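Local coordinates for bifunctional enzyme cysn/cysc (Mycobacterium tuberculosis, PDB 4BZP), which phosphorylates adenosine 5'-phosphosulfate at its 3'-hydroxyl with ATP, the kinase step of sulfate activation in sulfur assimilation, at residues Thr11-Ser16 / Thr113-Cys118; Pro83-Leu88 / Ser143-Pro148; Val109-Pro114 / Leu153-Asp158. All coordinates share one frame; numbering follows the deposited sequence. Where two conformers were deposited one is given.

Contact 1 (Thr11-Ser16 / Thr113-Cys118); sequences TGLSGS and TPLQDC. With ADP (adenosine-5'-diphosphate), chain C; EDO (1,2-ethanediol), chain F.
Cys118 and Leu13 meet where the phosphate-binding loop packs on the first turn of the helix that begins at Leu115. The loop, 11-16, follows strand 6-11 and leads into helix 18-31; with ADP bound to it, this is the P-loop (Walker A motif) of a nucleotide kinase. The tight part lies around the Cys118 sulfur. With SG beside its own backbone N (chi1 -68°), the thiol reaches under the beta turn: SG is 3.9 Å from Leu13 CB and 3.8 Å from Ser16 CB, while Cys118 CB approaches Ser14 O to 3.3 Å. Gly15 belongs here too: its C lies 3.8 Å from Cys118 SG, and its positive phi of 82° is one that favours glycine. On the buried flank Ser16 CB meets Thr113 CB, and Thr113 OG1 lies 3.2 Å from Ser16 O, a carbonyl that also receives a weak bond from Arg121 NH1.

The Leu13 tip lies on the solvent side, where a water and an ethanediol, the latter probably taken up from the crystallisation liquor, join the contact. Leu13 CD1 sits over the start of the helix, 3.8 Å from Leu115 CA, and the same methyl touches the ethanediol. The water accepts from Leu13 N and gives a weak bond to Thr113 O, so solvent bridges the two backbones along this side.

Inside the loop, Leu13 O is gripped twice, by Ser16 N and by Ser16 OG; the hydroxyl, 2.7 Å away, meets a lone pair in the carbonyl plane. That double hold closes the type II turn and presents Gly15 N to ADP O1B at 2.8 Å with an N-H...O angle of 163°. The helical segment thus packs on the turn through Cys118 and Thr113, while the Gly15 amide points to the beta-phosphate and binds it.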
loop_
_atom_site.group_PDB
_atom_site.type_symbol
_atom_site.label_atom_id
_atom_site.label_comp_id
_atom_site.label_asym_id
_atom_site.label_seq_id
_atom_site.Cartn_x
_atom_site.Cartn_y
_atom_site.Cartn_z
ATOM N N THR A 11 -3.345 2.914 -19.326
ATOM C CA THR A 11 -3.882 1.674 -19.930
ATOM C C THR A 11 -3.403 1.640 -21.371
ATOM O O THR A 11 -3.250 2.671 -22.009
ATOM C CB THR A 11 -5.417 1.594 -19.795
ATOM O OG1 THR A 11 -5.864 0.368 -20.404
ATOM C CG2 THR A 11 -6.120 2.784 -20.433
ATOM N N GLY A 12 -3.134 0.454 -21.868
ATOM C CA GLY A 12 -2.681 0.228 -23.227
ATOM C C GLY A 12 -1.917 -1.064 -23.342
ATOM O O GLY A 12 -1.454 -1.634 -22.344
ATOM N N LEU A 13 -1.689 -1.476 -24.582
ATOM C CA LEU A 13 -0.988 -2.664 -24.870
ATOM C C LEU A 13 0.423 -2.702 -24.302
ATOM O O LEU A 13 1.053 -1.672 -24.075
ATOM C CB LEU A 13 -0.911 -2.894 -26.383
ATOM C CG LEU A 13 -2.235 -3.061 -27.096
ATOM C CD1 LEU A 13 -2.002 -3.145 -28.606
ATOM C CD2 LEU A 13 -2.979 -4.302 -26.656
ATOM N N SER A 14 0.960 -3.891 -24.081
ATOM C CA SER A 14 2.377 -4.037 -23.779
ATOM C C SER A 14 3.203 -3.297 -24.827
ATOM O O SER A 14 2.969 -3.449 -26.022
ATOM C CB SER A 14 2.781 -5.511 -23.784
ATOM O OG SER A 14 4.104 -5.696 -23.414
ATOM N N GLY A 15 4.118 -2.454 -24.380
ATOM C CA GLY A 15 5.001 -1.706 -25.273
ATOM C C GLY A 15 4.386 -0.450 -25.853
ATOM O O GLY A 15 5.026 0.165 -26.707
ATOM N N SER A 16 3.252 -0.013 -25.357
ATOM C CA SER A 16 2.639 1.215 -25.838
ATOM C C SER A 16 3.217 2.482 -25.279
ATOM O O SER A 16 2.986 3.575 -25.845
ATOM C CB SER A 16 1.122 1.158 -25.623
ATOM O OG SER A 16 0.775 1.052 -24.254
ATOM N N THR A 113 -1.192 3.210 -28.909
ATOM C CA THR A 113 -0.214 2.783 -29.912
ATOM C C THR A 113 -0.687 1.463 -30.486
ATOM O O THR A 113 -1.014 0.546 -29.716
ATOM C CB THR A 113 1.177 2.646 -29.220
ATOM O OG1 THR A 113 1.598 3.925 -28.681
ATOM C CG2 THR A 113 2.234 2.149 -30.191
ATOM N N PRO A 114 -0.769 1.370 -31.810
ATOM C CA PRO A 114 -1.268 0.138 -32.433
ATOM C C PRO A 114 -0.402 -1.070 -32.132
ATOM O O PRO A 114 0.807 -0.922 -31.890
ATOM C CB PRO A 114 -1.212 0.440 -33.937
ATOM C CG PRO A 114 -0.726 1.766 -34.143
ATOM C CD PRO A 114 -0.315 2.365 -32.803
ATOM N N LEU A 115 -0.996 -2.251 -32.136
ATOM C CA LEU A 115 -0.303 -3.463 -31.954
ATOM C C LEU A 115 0.980 -3.543 -32.793
ATOM O O LEU A 115 2.002 -3.973 -32.276
ATOM C CB LEU A 115 -1.209 -4.643 -32.300
ATOM C CG LEU A 115 -0.600 -6.059 -32.196
ATOM C CD1 LEU A 115 -0.263 -6.386 -30.771
ATOM C CD2 LEU A 115 -1.603 -7.097 -32.698
ATOM N N GLN A 116 0.905 -3.274 -34.077
ATOM C CA GLN A 116 2.072 -3.395 -34.947
ATOM C C GLN A 116 3.239 -2.579 -34.450
ATOM O O GLN A 116 4.387 -3.034 -34.524
ATOM C CB GLN A 116 1.723 -2.992 -36.395
ATOM C CG GLN A 116 1.015 -4.095 -37.171
ATOM C CD GLN A 116 1.080 -3.864 -38.672
ATOM O OE1 GLN A 116 1.813 -2.990 -39.152
ATOM N NE2 GLN A 116 0.318 -4.639 -39.417
ATOM N N ASP A 117 2.942 -1.382 -33.974
ATOM C CA ASP A 117 4.002 -0.517 -33.482
ATOM C C ASP A 117 4.523 -1.083 -32.161
ATOM O O ASP A 117 5.731 -1.065 -31.880
ATOM C CB ASP A 117 3.539 0.921 -33.237
ATOM C CG ASP A 117 3.174 1.713 -34.445
ATOM O OD1 ASP A 117 3.424 1.274 -35.563
ATOM O OD2 ASP A 117 2.657 2.887 -34.204
ATOM N N CYS A 118 3.638 -1.530 -31.273
ATOM C CA CYS A 118 4.092 -2.114 -29.991
ATOM C C CYS A 118 4.964 -3.328 -30.185
ATOM O O CYS A 118 5.975 -3.513 -29.478
ATOM C CB CYS A 118 2.877 -2.531 -29.158
ATOM S SG CYS A 118 1.827 -1.163 -28.538
HETATM P PB ADP C . 4.697 -0.260 -21.666
HETATM O O1B ADP C . 4.789 -1.817 -21.790
HETATM O O2B ADP C . 3.354 0.277 -22.043
HETATM O O3B ADP C . 5.251 0.220 -20.368
HETATM P PA ADP C . 7.125 0.956 -22.753
HETATM O O1A ADP C . 8.084 -0.045 -22.254
HETATM O O2A ADP C . 7.040 2.257 -22.011
HETATM O O3A ADP C . 5.688 0.290 -22.818
HETATM O "O5'" ADP C . 7.330 1.333 -24.307
HETATM C "C5'" ADP C . 7.872 0.383 -25.193
HETATM C "C4'" ADP C . 9.113 1.033 -25.816
HETATM O "O4'" ADP C . 8.676 1.894 -26.850
HETATM C "C3'" ADP C . 10.061 1.833 -24.909
HETATM O "O3'" ADP C . 11.260 1.112 -24.749
HETATM C "C2'" ADP C . 10.400 3.028 -25.724
HETATM O "O2'" ADP C . 11.776 2.864 -26.169
HETATM C "C1'" ADP C . 9.497 3.042 -26.916
HETATM N N9 ADP C . 8.582 4.194 -26.884
HETATM C C8 ADP C . 7.521 4.312 -26.031
HETATM N N7 ADP C . 6.842 5.459 -26.208
HETATM C C5 ADP C . 7.489 6.080 -27.249
HETATM C C6 ADP C . 7.277 7.348 -27.900
HETATM N N6 ADP C . 6.257 8.166 -27.570
HETATM N N1 ADP C . 8.171 7.629 -28.882
HETATM C C2 ADP C . 9.169 6.816 -29.209
HETATM N N3 ADP C . 9.462 5.625 -28.625
HETATM C C4 ADP C . 8.642 5.281 -27.610
HETATM C C1 EDO F . -4.082 -0.285 -29.366
HETATM O O1 EDO F . -3.554 0.946 -28.928
HETATM C C2 EDO F . -5.147 -0.567 -28.353
HETATM O O2 EDO F . -6.337 -0.558 -29.087
HETATM O O HOH W 1 -2.344 0.417 -26.664
#

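Contact 2 (Pro83-Leu88 / Ser143-Pro148); sequences PAISPL and SPYQRP. With EDO (1,2-ethanediol), chain F.
Pro87 and Gln146 are joined by the hydrogen bond between the two segments, from Gln146 N to Pro87 O, 2.8 Å long with an N-H...O angle of 164°. The donor comes in nearly end-on to the carbonyl, and Pro87 O also takes a weak bond from Arg92 NH1. The Gln146 side chain continues along the same strip, extended beyond CG, and brings OE1 to 3.4 Å from Leu88 CA; the amide oxygen finds its hydrogen-bond donor in Ala89 N, just past the N-cap residue Leu88, at the start of helix 89-101.

Aromatic contacts come next. Tyr145 has CG anti to its backbone N (chi1 -179°), which swings the ring back along 83-88 until CD1 lies 3.6 Å from Pro87 CA, an oblique approach. Ile85 O meets the ring at its edge, in plane, 3.7 Å from CE1. The phenol oxygen is hydrogen-bonded to Thr11 OG1 at the end of strand 6-11. In this P-loop kinase fold, then, the loop leaving strand 79-82 and the one leading toward strand 153-155 come together beside the nucleotide-binding loop, with Tyr145 reaching from its own loop across 83-88 to Thr11.

Among the apolar pairs, Pro87 CB is 4.0 Å from Tyr145 CD1 and Leu88 CD2 is 4.4 Å from Pro144 CG. Aliphatic carbons also press on polar groups: Pro87 CB rests 3.6 Å from Pro144 O, and Leu88 CD2 lies against Gln146 CD, the two side chains running at a slant to one another.

Charge enters with Arg147, which leaves the backbone on the side away from 83-88. Its chain bends at chi3, and NH1 donates at 2.7 Å to O2 of an ethanediol, probably from the crystallisation liquor, while forming a salt bridge with Asp112.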
loop_
_atom_site.group_PDB
_atom_site.type_symbol
_atom_site.label_atom_id
_atom_site.label_comp_id
_atom_site.label_asym_id
_atom_site.label_seq_id
_atom_site.Cartn_x
_atom_site.Cartn_y
_atom_site.Cartn_z
ATOM N N PRO A 83 1.394 2.313 -14.326
ATOM C CA PRO A 83 1.522 1.882 -15.712
ATOM C C PRO A 83 1.130 0.450 -16.007
ATOM O O PRO A 83 1.887 -0.258 -16.748
ATOM C CB PRO A 83 3.002 2.074 -15.962
ATOM C CG PRO A 83 3.635 1.757 -14.659
ATOM C CD PRO A 83 2.699 2.313 -13.634
ATOM N N ALA A 84 -0.092 0.096 -15.690
ATOM C CA ALA A 84 -0.590 -1.270 -15.922
ATOM C C ALA A 84 -1.346 -1.349 -17.229
ATOM O O ALA A 84 -1.922 -0.364 -17.708
ATOM C CB ALA A 84 -1.450 -1.714 -14.761
ATOM N N ILE A 85 -1.350 -2.516 -17.830
ATOM C CA ILE A 85 -2.038 -2.722 -19.083
ATOM C C ILE A 85 -3.516 -2.420 -18.902
ATOM O O ILE A 85 -4.121 -1.749 -19.761
ATOM C CB ILE A 85 -1.822 -4.120 -19.642
ATOM C CG1 ILE A 85 -0.368 -4.259 -20.108
ATOM C CG2 ILE A 85 -2.755 -4.432 -20.844
ATOM C CD1 ILE A 85 0.010 -5.653 -20.486
ATOM N N SER A 86 -4.102 -2.976 -17.817
ATOM C CA SER A 86 -5.504 -2.739 -17.455
ATOM C C SER A 86 -6.398 -2.996 -18.681
ATOM O O SER A 86 -7.033 -2.054 -19.178
ATOM C CB SER A 86 -5.658 -1.278 -16.963
ATOM O OG SER A 86 -5.101 -1.111 -15.670
ATOM N N PRO A 87 -6.427 -4.240 -19.170
ATOM C CA PRO A 87 -7.014 -4.485 -20.504
ATOM C C PRO A 87 -8.520 -4.448 -20.547
ATOM O O PRO A 87 -9.068 -4.152 -21.635
ATOM C CB PRO A 87 -6.556 -5.908 -20.828
ATOM C CG PRO A 87 -6.337 -6.504 -19.479
ATOM C CD PRO A 87 -5.758 -5.453 -18.646
ATOM N N LEU A 88 -9.216 -4.698 -19.433
ATOM C CA LEU A 88 -10.684 -4.729 -19.439
ATOM C C LEU A 88 -11.256 -3.408 -18.956
ATOM O O LEU A 88 -10.779 -2.846 -17.972
ATOM C CB LEU A 88 -11.241 -5.907 -18.645
ATOM C CG LEU A 88 -10.660 -7.226 -19.098
ATOM C CD1 LEU A 88 -11.172 -8.383 -18.246
ATOM C CD2 LEU A 88 -10.927 -7.518 -20.563
ATOM N N SER A 143 -5.699 -12.593 -26.012
ATOM C CA SER A 143 -6.544 -12.136 -24.954
ATOM C C SER A 143 -6.936 -10.696 -25.324
ATOM O O SER A 143 -6.133 -9.946 -25.827
ATOM C CB SER A 143 -5.775 -12.163 -23.616
ATOM O OG SER A 143 -6.662 -11.888 -22.529
ATOM N N PRO A 144 -8.144 -10.299 -25.047
ATOM C CA PRO A 144 -8.593 -9.001 -25.580
ATOM C C PRO A 144 -8.090 -7.773 -24.855
ATOM O O PRO A 144 -7.900 -7.801 -23.614
ATOM C CB PRO A 144 -10.094 -9.080 -25.418
ATOM C CG PRO A 144 -10.320 -9.957 -24.213
ATOM C CD PRO A 144 -9.240 -11.003 -24.351
ATOM N N TYR A 145 -7.885 -6.731 -25.633
ATOM C CA TYR A 145 -7.678 -5.390 -25.074
ATOM C C TYR A 145 -8.975 -4.623 -25.381
ATOM O O TYR A 145 -9.375 -4.562 -26.564
ATOM C CB TYR A 145 -6.438 -4.680 -25.637
ATOM C CG TYR A 145 -6.238 -3.321 -25.021
ATOM C CD1 TYR A 145 -5.830 -3.215 -23.703
ATOM C CD2 TYR A 145 -6.627 -2.176 -25.683
ATOM C CE1 TYR A 145 -5.705 -1.975 -23.097
ATOM C CE2 TYR A 145 -6.535 -0.931 -25.063
ATOM C CZ TYR A 145 -6.091 -0.836 -23.766
ATOM O OH TYR A 145 -6.079 0.374 -23.089
ATOM N N GLN A 146 -9.658 -4.096 -24.380
ATOM C CA GLN A 146 -10.903 -3.319 -24.576
ATOM C C GLN A 146 -10.500 -1.849 -24.571
ATOM O O GLN A 146 -10.135 -1.310 -23.503
ATOM C CB GLN A 146 -11.886 -3.642 -23.470
ATOM C CG GLN A 146 -12.303 -5.116 -23.496
ATOM C CD GLN A 146 -13.295 -5.485 -22.448
ATOM O OE1 GLN A 146 -13.486 -4.802 -21.427
ATOM N NE2 GLN A 146 -13.973 -6.616 -22.686
ATOM N N ARG A 147 -10.592 -1.184 -25.690
ATOM C CA ARG A 147 -10.061 0.176 -25.814
ATOM C C ARG A 147 -10.927 1.116 -24.989
ATOM O O ARG A 147 -12.114 1.026 -25.016
ATOM C CB ARG A 147 -10.117 0.642 -27.258
ATOM C CG ARG A 147 -9.107 -0.031 -28.118
ATOM C CD ARG A 147 -9.384 0.258 -29.617
ATOM N NE ARG A 147 -9.340 1.680 -29.933
ATOM C CZ ARG A 147 -8.239 2.398 -30.153
ATOM N NH1 ARG A 147 -7.069 1.837 -30.137
ATOM N NH2 ARG A 147 -8.350 3.693 -30.409
ATOM N N PRO A 148 -10.309 2.047 -24.247
ATOM C CA PRO A 148 -11.048 3.056 -23.531
ATOM C C PRO A 148 -11.922 3.933 -24.455
ATOM O O PRO A 148 -11.448 4.373 -25.479
ATOM C CB PRO A 148 -9.928 3.906 -22.952
ATOM C CG PRO A 148 -8.796 3.005 -22.762
ATOM C CD PRO A 148 -8.885 2.029 -23.891
HETATM C C1 EDO F . -4.082 -0.285 -29.366
HETATM O O1 EDO F . -3.554 0.946 -28.928
HETATM C C2 EDO F . -5.147 -0.567 -28.353
HETATM O O2 EDO F . -6.337 -0.558 -29.087
#

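Contact 3 (Val109-Pro114 / Leu153-Asp158); sequences VFCDTP and LRLTPD. With EDO (1,2-ethanediol), chain G; EDO (1,2-ethanediol), chain F.
Phe110 bonds to Leu153 and Leu155 with both its N and its O, in a short parallel ladder that pairs strand 106-111 with edge strand 153-155 in the five-stranded parallel sheet of the P-loop kinase fold. Phe110 N donates to Leu153 O at 2.9 Å, and Phe110 O accepts from Leu155 N at 2.8 Å. Asp112 N then bonds to Leu155 O, more bent at 142°. The short strand axes are inclined at 19°.

Beside the ladder Asp112 and Arg154 form a salt bridge, Arg154 NH1 donating to Asp112 OD2 over a long 3.3 Å. The carboxylate oxygen lies near the guanidinium plane, at its edge, but is itself met from above the carboxylate plane. A second arginine, Arg147, holds OD1, so the aspartate has a positive partner on each oxygen, which would probably favour its ionised form.

Packing divides between the sheet faces. On the Phe110-Arg154 face the ring and guanidinium lie side by side, their planes 71° apart; Arg154 NH1 sits at the ring edge, 3.3 Å from Phe110 CE2, while Asp112 CB lies over one face of the ring, near its rim. On the Val109-Leu155 face, Leu155 CD1 reaches across to Val109 CG1 at 3.6 Å and also touches Cys111 SG, beneath helix 161-173, whose Gln164 and Glu167 meet Leu155.

Past the strands Pro157 takes over: its CD lies 3.3 Å from Asp112 O, and its CG touches Pro114 CD. Nearby, a water donates to Leu155 O at 2.8 Å and is hydrogen-bonded to Thr113 OG1 as well.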
loop_
_atom_site.group_PDB
_atom_site.type_symbol
_atom_site.label_atom_id
_atom_site.label_comp_id
_atom_site.label_asym_id
_atom_site.label_seq_id
_atom_site.Cartn_x
_atom_site.Cartn_y
_atom_site.Cartn_z
ATOM N N VAL A 109 -5.509 7.438 -18.599
ATOM C CA VAL A 109 -4.642 7.863 -19.690
ATOM C C VAL A 109 -4.400 6.688 -20.597
ATOM O O VAL A 109 -3.852 5.645 -20.196
ATOM C CB VAL A 109 -3.344 8.439 -19.183
ATOM C CG1 VAL A 109 -2.443 8.766 -20.363
ATOM C CG2 VAL A 109 -3.608 9.673 -18.323
ATOM N N PHE A 110 -4.871 6.762 -21.847
ATOM C CA PHE A 110 -4.756 5.699 -22.826
ATOM C C PHE A 110 -3.554 5.886 -23.734
ATOM O O PHE A 110 -3.503 6.876 -24.478
ATOM C CB PHE A 110 -6.041 5.681 -23.634
ATOM C CG PHE A 110 -6.120 4.644 -24.734
ATOM C CD1 PHE A 110 -5.415 3.468 -24.717
ATOM C CD2 PHE A 110 -7.000 4.869 -25.803
ATOM C CE1 PHE A 110 -5.525 2.577 -25.757
ATOM C CE2 PHE A 110 -7.154 3.930 -26.829
ATOM C CZ PHE A 110 -6.403 2.789 -26.791
ATOM N N CYS A 111 -2.579 4.975 -23.643
ATOM C CA CYS A 111 -1.439 4.956 -24.539
ATOM C C CYS A 111 -1.880 4.216 -25.763
ATOM O O CYS A 111 -1.766 2.973 -25.857
ATOM C CB CYS A 111 -0.248 4.273 -23.851
ATOM S SG CYS A 111 0.369 5.253 -22.443
ATOM N N ASP A 112 -2.405 4.958 -26.714
ATOM C CA ASP A 112 -3.014 4.422 -27.954
ATOM C C ASP A 112 -1.996 4.256 -29.052
ATOM O O ASP A 112 -1.899 5.059 -29.992
ATOM C CB ASP A 112 -4.164 5.277 -28.428
ATOM C CG ASP A 112 -4.972 4.628 -29.576
ATOM O OD1 ASP A 112 -4.728 3.451 -29.902
ATOM O OD2 ASP A 112 -5.897 5.345 -30.050
ATOM N N THR A 113 -1.192 3.210 -28.909
ATOM C CA THR A 113 -0.214 2.783 -29.912
ATOM C C THR A 113 -0.687 1.463 -30.486
ATOM O O THR A 113 -1.014 0.546 -29.716
ATOM C CB THR A 113 1.177 2.646 -29.220
ATOM O OG1 THR A 113 1.598 3.925 -28.681
ATOM C CG2 THR A 113 2.234 2.149 -30.191
ATOM N N PRO A 114 -0.769 1.370 -31.810
ATOM C CA PRO A 114 -1.268 0.138 -32.433
ATOM C C PRO A 114 -0.402 -1.070 -32.132
ATOM O O PRO A 114 0.807 -0.922 -31.890
ATOM C CB PRO A 114 -1.212 0.440 -33.937
ATOM C CG PRO A 114 -0.726 1.766 -34.143
ATOM C CD PRO A 114 -0.315 2.365 -32.803
ATOM N N LEU A 153 -7.224 11.353 -21.315
ATOM C CA LEU A 153 -6.179 11.775 -22.207
ATOM C C LEU A 153 -5.795 10.593 -23.062
ATOM O O LEU A 153 -5.676 9.459 -22.584
ATOM C CB LEU A 153 -4.973 12.237 -21.394
ATOM C CG LEU A 153 -3.729 12.674 -22.168
ATOM C CD1 LEU A 153 -4.024 13.890 -23.052
ATOM C CD2 LEU A 153 -2.608 12.964 -21.194
ATOM N N ARG A 154 -5.593 10.807 -24.344
ATOM C CA ARG A 154 -5.158 9.788 -25.275
ATOM C C ARG A 154 -3.783 10.195 -25.758
ATOM O O ARG A 154 -3.617 11.263 -26.346
ATOM C CB ARG A 154 -6.149 9.691 -26.450
ATOM C CG ARG A 154 -5.797 8.608 -27.480
ATOM C CD ARG A 154 -6.727 8.541 -28.703
ATOM N NE ARG A 154 -8.110 8.699 -28.296
ATOM C CZ ARG A 154 -8.938 7.666 -28.171
ATOM N NH1 ARG A 154 -8.519 6.449 -28.447
ATOM N NH2 ARG A 154 -10.171 7.877 -27.784
ATOM N N LEU A 155 -2.758 9.389 -25.498
ATOM C CA LEU A 155 -1.379 9.605 -25.927
ATOM C C LEU A 155 -1.131 8.839 -27.200
ATOM O O LEU A 155 -1.497 7.671 -27.286
ATOM C CB LEU A 155 -0.402 9.164 -24.868
ATOM C CG LEU A 155 -0.508 9.894 -23.515
ATOM C CD1 LEU A 155 0.458 9.335 -22.479
ATOM C CD2 LEU A 155 -0.280 11.398 -23.683
ATOM N N THR A 156 -0.493 9.459 -28.187
ATOM C CA THR A 156 -0.333 8.874 -29.480
ATOM C C THR A 156 1.163 8.813 -29.867
ATOM O O THR A 156 1.953 9.682 -29.484
ATOM C CB THR A 156 -1.159 9.650 -30.530
ATOM O OG1 THR A 156 -0.751 10.982 -30.499
ATOM C CG2 THR A 156 -2.610 9.528 -30.229
ATOM N N PRO A 157 1.546 7.839 -30.700
ATOM C CA PRO A 157 2.965 7.525 -30.929
ATOM C C PRO A 157 3.717 8.538 -31.785
ATOM O O PRO A 157 4.908 8.476 -31.873
ATOM C CB PRO A 157 2.896 6.102 -31.551
ATOM C CG PRO A 157 1.572 5.979 -32.130
ATOM C CD PRO A 157 0.669 6.762 -31.204
ATOM N N ASP A 158 3.001 9.471 -32.423
ATOM C CA ASP A 158 3.650 10.572 -33.138
ATOM C C ASP A 158 4.341 11.574 -32.211
ATOM O O ASP A 158 5.175 12.340 -32.658
ATOM C CB ASP A 158 2.643 11.307 -34.058
ATOM C CG ASP A 158 1.476 11.878 -33.309
ATOM O OD1 ASP A 158 0.696 11.059 -32.770
ATOM O OD2 ASP A 158 1.334 13.116 -33.198
HETATM C C1 EDO G . -8.009 12.900 -25.809
HETATM O O1 EDO G . -6.729 13.283 -25.367
HETATM C C2 EDO G . -9.043 12.861 -24.720
HETATM O O2 EDO G . -9.092 11.525 -24.276
HETATM C C1 EDO F . -4.082 -0.285 -29.366
HETATM O O1 EDO F . -3.554 0.946 -28.928
HETATM C C2 EDO F . -5.147 -0.567 -28.353
HETATM O O2 EDO F . -6.337 -0.558 -29.087
HETATM O O HOH W 2 0.700 5.919 -27.288
#

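In the fold
The strand end that leads into the ADP-binding turn of contact 1 is bonded to both other contacts. Thr11 is the junction: its OG1 is 2.7 Å from Tyr145 OH and 2.8 Å from Ile85 O of contact 2, while its backbone joins contact 3 through Thr11 N to Val109 O and Thr11 O to Cys111 N, both 2.9 Å. Contacts 1 and 3, with centres about 8 Å apart, share Thr113 and Pro114, where strand 106-111 passes into helix 115-121. Contacts 2 and 3 meet through Arg147 NH1 and Asp112 OD1 at 2.9 Å. Ile85 and Pro157 side chains each come within about 6 Å of ADP, and one ethanediol touches all three contacts.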